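Local coordinates for protein carbohydrate kinase, FGGY (Novosphingobium aromaticivorans, PDB 3H6E) that probably acts as a sugar kinase, transferring a phosphate group to a carbohydrate whose identity is unknown, at residues P329-H334 with R367-L372; Y373-A378 with V404-S409. One frame throughout, in Å; residues are numbered along the deposited sequence.

Contact 1 (P329-H334 with R367-L372)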
loop_
_atom_site.group_PDB
_atom_site.type_symbol
_atom_site.label_atom_id
_atom_site.label_comp_id
_atom_site.label_asym_id
_atom_site.label_seq_id
_atom_site.Cartn_x
_atom_site.Cartn_y
_atom_site.Cartn_z
ATOM N N PRO A 329 4.498 28.937 -15.792
ATOM C CA PRO A 329 4.482 29.561 -17.120
ATOM C C PRO A 329 5.870 29.697 -17.750
ATOM O O PRO A 329 6.061 29.257 -18.884
ATOM C CB PRO A 329 3.882 30.938 -16.842
ATOM C CG PRO A 329 2.950 30.696 -15.704
ATOM C CD PRO A 329 3.590 29.624 -14.854
ATOM N N GLU A 330 6.817 30.288 -17.025
ATOM C CA GLU A 330 8.167 30.497 -17.553
ATOM C C GLU A 330 8.991 29.212 -17.693
ATOM O O GLU A 330 9.791 29.083 -18.621
ATOM C CB GLU A 330 8.919 31.547 -16.729
ATOM C CG GLU A 330 9.134 32.871 -17.464
ATOM C CD GLU A 330 8.395 32.937 -18.796
ATOM O OE1 GLU A 330 7.292 33.527 -18.843
ATOM O OE2 GLU A 330 8.919 32.392 -19.794
ATOM N N VAL A 331 8.798 28.270 -16.774
ATOM C CA VAL A 331 9.430 26.959 -16.882
ATOM C C VAL A 331 9.023 26.323 -18.200
ATOM O O VAL A 331 9.852 25.864 -18.987
ATOM C CB VAL A 331 8.980 26.026 -15.744
ATOM C CG1 VAL A 331 9.273 24.570 -16.097
ATOM C CG2 VAL A 331 9.654 26.412 -14.438
ATOM N N LEU A 332 7.716 26.315 -18.413
ATOM C CA LEU A 332 7.087 25.760 -19.596
ATOM C C LEU A 332 7.730 26.286 -20.877
ATOM O O LEU A 332 8.289 25.518 -21.666
ATOM C CB LEU A 332 5.605 26.138 -19.565
ATOM C CG LEU A 332 4.515 25.149 -19.974
ATOM C CD1 LEU A 332 5.059 23.749 -20.070
ATOM C CD2 LEU A 332 3.371 25.222 -18.967
ATOM N N ARG A 333 7.662 27.601 -21.069
ATOM C CA ARG A 333 8.022 28.209 -22.349
ATOM C C ARG A 333 9.522 28.318 -22.626
ATOM O O ARG A 333 9.927 28.631 -23.747
ATOM C CB ARG A 333 7.338 29.571 -22.518
ATOM C CG ARG A 333 5.819 29.477 -22.640
ATOM C CD ARG A 333 5.256 30.561 -23.555
ATOM N NE ARG A 333 3.848 30.339 -23.883
ATOM C CZ ARG A 333 2.855 31.149 -23.524
ATOM N NH1 ARG A 333 3.112 32.248 -22.827
ATOM N NH2 ARG A 333 1.605 30.867 -23.869
ATOM N N HIS A 334 10.347 28.061 -21.614
ATOM C CA HIS A 334 11.790 28.029 -21.828
ATOM C C HIS A 334 12.300 26.601 -21.965
ATOM O O HIS A 334 13.497 26.376 -22.133
ATOM C CB HIS A 334 12.540 28.753 -20.707
ATOM C CG HIS A 334 12.573 30.241 -20.866
ATOM N ND1 HIS A 334 11.972 31.097 -19.968
ATOM C CD2 HIS A 334 13.127 31.024 -21.821
ATOM C CE1 HIS A 334 12.160 32.345 -20.360
ATOM N NE2 HIS A 334 12.857 32.329 -21.482
ATOM N N ARG A 367 11.682 24.081 -8.270
ATOM C CA ARG A 367 10.708 23.346 -7.472
ATOM C C ARG A 367 9.426 23.085 -8.260
ATOM O O ARG A 367 8.767 22.060 -8.081
ATOM C CB ARG A 367 10.379 24.112 -6.189
ATOM C CG ARG A 367 11.514 24.187 -5.181
ATOM C CD ARG A 367 10.961 24.312 -3.775
ATOM N NE ARG A 367 10.281 25.583 -3.553
ATOM C CZ ARG A 367 9.327 25.769 -2.646
ATOM N NH1 ARG A 367 8.923 24.760 -1.887
ATOM N NH2 ARG A 367 8.765 26.963 -2.505
ATOM N N ALA A 368 9.068 24.025 -9.126
ATOM C CA ALA A 368 7.879 23.875 -9.950
ATOM C C ALA A 368 8.128 22.825 -11.026
ATOM O O ALA A 368 7.267 21.989 -11.308
ATOM C CB ALA A 368 7.494 25.204 -10.573
ATOM N N ALA A 369 9.320 22.866 -11.614
ATOM C CA ALA A 369 9.688 21.932 -12.672
ATOM C C ALA A 369 9.793 20.504 -12.145
ATOM O O ALA A 369 9.558 19.546 -12.878
ATOM C CB ALA A 369 10.996 22.356 -13.322
ATOM N N ALA A 370 10.154 20.369 -10.873
ATOM C CA ALA A 370 10.242 19.056 -10.249
ATOM C C ALA A 370 8.864 18.400 -10.223
ATOM O O ALA A 370 8.733 17.198 -10.443
ATOM C CB ALA A 370 10.814 19.171 -8.837
ATOM N N CYS A 371 7.840 19.206 -9.958
ATOM C CA CYS A 371 6.464 18.725 -9.930
ATOM C C CYS A 371 5.990 18.276 -11.308
ATOM O O CYS A 371 5.086 17.448 -11.419
ATOM C CB CYS A 371 5.533 19.812 -9.402
ATOM S SG CYS A 371 5.823 20.277 -7.695
ATOM N N LEU A 372 6.598 18.827 -12.354
ATOM C CA LEU A 372 6.226 18.470 -13.720
ATOM C C LEU A 372 6.811 17.124 -14.105
ATOM O O LEU A 372 6.142 16.300 -14.726
ATOM C CB LEU A 372 6.692 19.537 -14.717
ATOM C CG LEU A 372 6.038 20.920 -14.631
ATOM C CD1 LEU A 372 6.314 21.717 -15.905
ATOM C CD2 LEU A 372 4.543 20.804 -14.380
#

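Contact 2 (Y373-A378 with V404-S409)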
loop_
_atom_site.group_PDB
_atom_site.type_symbol
_atom_site.label_atom_id
_atom_site.label_comp_id
_atom_site.label_asym_id
_atom_site.label_seq_id
_atom_site.Cartn_x
_atom_site.Cartn_y
_atom_site.Cartn_z
ATOM N N TYR A 373 8.070 16.913 -13.731
ATOM C CA TYR A 373 8.777 15.672 -14.024
ATOM C C TYR A 373 8.075 14.470 -13.391
ATOM O O TYR A 373 8.071 13.373 -13.954
ATOM C CB TYR A 373 10.229 15.767 -13.537
ATOM C CG TYR A 373 10.925 14.432 -13.385
ATOM C CD1 TYR A 373 11.547 13.822 -14.465
ATOM C CD2 TYR A 373 10.959 13.783 -12.158
ATOM C CE1 TYR A 373 12.180 12.599 -14.326
ATOM C CE2 TYR A 373 11.589 12.564 -12.011
ATOM C CZ TYR A 373 12.200 11.979 -13.095
ATOM O OH TYR A 373 12.827 10.765 -12.955
ATOM N N ALA A 374 7.483 14.684 -12.220
ATOM C CA ALA A 374 6.801 13.614 -11.503
ATOM C C ALA A 374 5.442 13.334 -12.135
ATOM O O ALA A 374 4.933 12.215 -12.070
ATOM C CB ALA A 374 6.655 13.965 -10.025
ATOM N N ALA A 375 4.861 14.358 -12.751
ATOM C CA ALA A 375 3.590 14.208 -13.446
ATOM C C ALA A 375 3.788 13.364 -14.696
ATOM O O ALA A 375 2.973 12.498 -15.013
ATOM C CB ALA A 375 3.021 15.566 -13.808
ATOM N N LEU A 376 4.891 13.615 -15.393
ATOM C CA LEU A 376 5.193 12.928 -16.641
ATOM C C LEU A 376 5.541 11.466 -16.411
ATOM O O LEU A 376 5.148 10.599 -17.189
ATOM C CB LEU A 376 6.333 13.642 -17.368
ATOM C CG LEU A 376 6.011 15.088 -17.759
ATOM C CD1 LEU A 376 7.271 15.935 -17.879
ATOM C CD2 LEU A 376 5.178 15.145 -19.041
ATOM N N VAL A 377 6.280 11.196 -15.339
ATOM C CA VAL A 377 6.651 9.829 -15.005
ATOM C C VAL A 377 5.445 9.081 -14.442
ATOM O O VAL A 377 5.282 7.886 -14.680
ATOM C CB VAL A 377 7.823 9.774 -14.000
ATOM C CG1 VAL A 377 8.182 8.328 -13.683
ATOM C CG2 VAL A 377 9.032 10.517 -14.549
ATOM N N ALA A 378 4.600 9.790 -13.698
ATOM C CA ALA A 378 3.355 9.208 -13.211
ATOM C C ALA A 378 2.453 8.916 -14.400
ATOM O O ALA A 378 1.738 7.916 -14.425
ATOM C CB ALA A 378 2.662 10.143 -12.238
ATOM N N VAL A 404 -0.539 17.883 -9.328
ATOM C CA VAL A 404 -1.903 17.441 -9.594
ATOM C C VAL A 404 -2.466 18.114 -10.842
ATOM O O VAL A 404 -3.081 17.431 -11.691
ATOM C CB VAL A 404 -2.834 17.732 -8.403
ATOM C CG1 VAL A 404 -4.271 17.376 -8.750
ATOM C CG2 VAL A 404 -2.372 16.972 -7.168
ATOM N N ARG A 405 -2.320 19.419 -10.965
ATOM C CA ARG A 405 -2.860 20.153 -12.110
ATOM C C ARG A 405 -2.150 19.797 -13.418
ATOM O O ARG A 405 -2.765 19.792 -14.483
ATOM C CB ARG A 405 -2.817 21.663 -11.863
ATOM C CG ARG A 405 -3.683 22.112 -10.696
ATOM C CD ARG A 405 -3.767 23.624 -10.605
ATOM N NE ARG A 405 -4.617 24.181 -11.651
ATOM C CZ ARG A 405 -4.877 25.477 -11.788
ATOM N NH1 ARG A 405 -4.346 26.353 -10.943
ATOM N NH2 ARG A 405 -5.665 25.899 -12.769
ATOM N N ALA A 406 -0.858 19.502 -13.336
ATOM C CA ALA A 406 -0.122 19.037 -14.502
ATOM C C ALA A 406 -0.685 17.689 -14.929
ATOM O O ALA A 406 -0.757 17.376 -16.115
ATOM C CB ALA A 406 1.361 18.925 -14.191
ATOM N N LEU A 407 -1.087 16.893 -13.945
ATOM C CA LEU A 407 -1.676 15.591 -14.218
ATOM C C LEU A 407 -3.017 15.762 -14.924
ATOM O O LEU A 407 -3.304 15.087 -15.911
ATOM C CB LEU A 407 -1.851 14.801 -12.920
ATOM C CG LEU A 407 -2.027 13.296 -13.112
ATOM C CD1 LEU A 407 -0.853 12.730 -13.903
ATOM C CD2 LEU A 407 -2.191 12.587 -11.775
ATOM N N ALA A 408 -3.833 16.677 -14.415
ATOM C CA ALA A 408 -5.117 16.978 -15.036
ATOM C C ALA A 408 -4.954 17.371 -16.507
ATOM O O ALA A 408 -5.729 16.937 -17.365
ATOM C CB ALA A 408 -5.823 18.074 -14.271
ATOM N N SER A 409 -3.936 18.181 -16.792
ATOM C CA SER A 409 -3.665 18.641 -18.152
ATOM C C SER A 409 -3.259 17.492 -19.062
ATOM O O SER A 409 -3.711 17.399 -20.205
ATOM C CB SER A 409 -2.569 19.709 -18.152
ATOM O OG SER A 409 -2.938 20.827 -17.362
#

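Contact 1 (P329-H334 with R367-L372)
Val331 meets Ala369 and Leu372 through one methyl group, its CG1, and these apolar touches make up the direct contact between residues 329-334, on the short helix 328-333, and residues 367-372, on the long helix 363-384. Val331 CG1 rests 3.9 Å from Ala369 CB, and the same methyl lies 4.1 Å from Leu372 CD1, where the two branched side chains reach toward each other tip to tip. The valine's chi1 of 162° puts CG1 opposite the backbone N and beside the carbonyl carbon, the position from which it serves both partners. On the facing helix the two partners stand three residues apart, so both come from the same side of it; Leu372 uses its CD1 branch. Glu365, a turn before Ala369 on the long helix, also meets Val331 and Glu330. All three residues that touch through CG1 are buried, yet the backbones stay apart: the nearest CA atoms, those of Val331 and Ala369, are separated by 6.6 Å.

Both helices belong to the C-terminal FGGY domain, of the actin-like ATPase clan, and helix 457-468 closes the junction between them: its Tyr460 packs against Val331, Leu332 and Leu372 alike.

The polar bonds lie within each segment or lead outside the pair. Next to the valine, Glu330 O accepts both His334 N, at 3.2 Å, and the imidazole His334 ND1, at 3.3 Å. The two donors approach from opposite faces of the carbonyl plane, and the ring bond is bent, with an angle of 135° at the hydrogen. On the long helix, the buried Arg367 is held by a salt bridge to Asp320, a hydrogen bond to Arg313 O and a cation-pi contact with Phe364.

Contact 2 (Y373-A378 with V404-S409)
Two helices of the C-terminal FGGY domain, 363-384 and 401-410, pack here around an alanine pair with larger side chains beside it, and strand 390-394 of the mixed sheet lies between them in sequence. Ala375 CB meets Ala406 CB at 3.8 Å, methyl against methyl. With side chains this short the backbones come close: Ala375 CA and Leu407 CA are 5.5 Å apart. Leu407 flanks the alanine pair. Its CG stands anti to the backbone N (chi1 -161°), which carries the end of the side chain nearer to the facing helix than its CB direction alone would, and CD1 lies 4.0 Å from Ala375 O, a van der Waals contact of a methyl with a backbone carbonyl oxygen. Phe403 and Leu410, from the same helix as Ala406, also pack on Ala375.

Farther round helix 401-410, Arg405 O takes two bonds, from Ser409 N at 3.0 Å and from Ser409 OG at 3.1 Å, reaching it from opposite faces of the carbonyl plane. The same serine oxygen also bonds Leu449 N, while the Arg405 guanidinium group binds Glu447 O and Pro448 O, tying this helix to the segment after strand 443-445. Helix 363-384, strand 390-394, helix 401-410 and the parallel neighbour strand 415-419 follow in series, consistent with the alpha/beta actin-like ATPase fold.

In the fold
Helix 363-384 runs through both contacts, meeting helix 328-333 in contact 1 and helix 401-410 one or two turns later in contact 2; their centres are 12 Å apart. They join directly where Leu372 CD2 packs 3.7 Å from Ala406 CB, so Leu372 serves both neighbours of the long helix. The touching residues are buried in each, but contact 1 lies farther out, about 30 Å from the chain centre to its own centre, against about 21 Å for contact 2, and several of its flanking residues are exposed. In contact 1 a valine methyl reaches an alanine and a leucine; in contact 2 two alanine methyls meet beside a leucine, with the nearest CA atoms closer. Helix 457-468 touches residues of both.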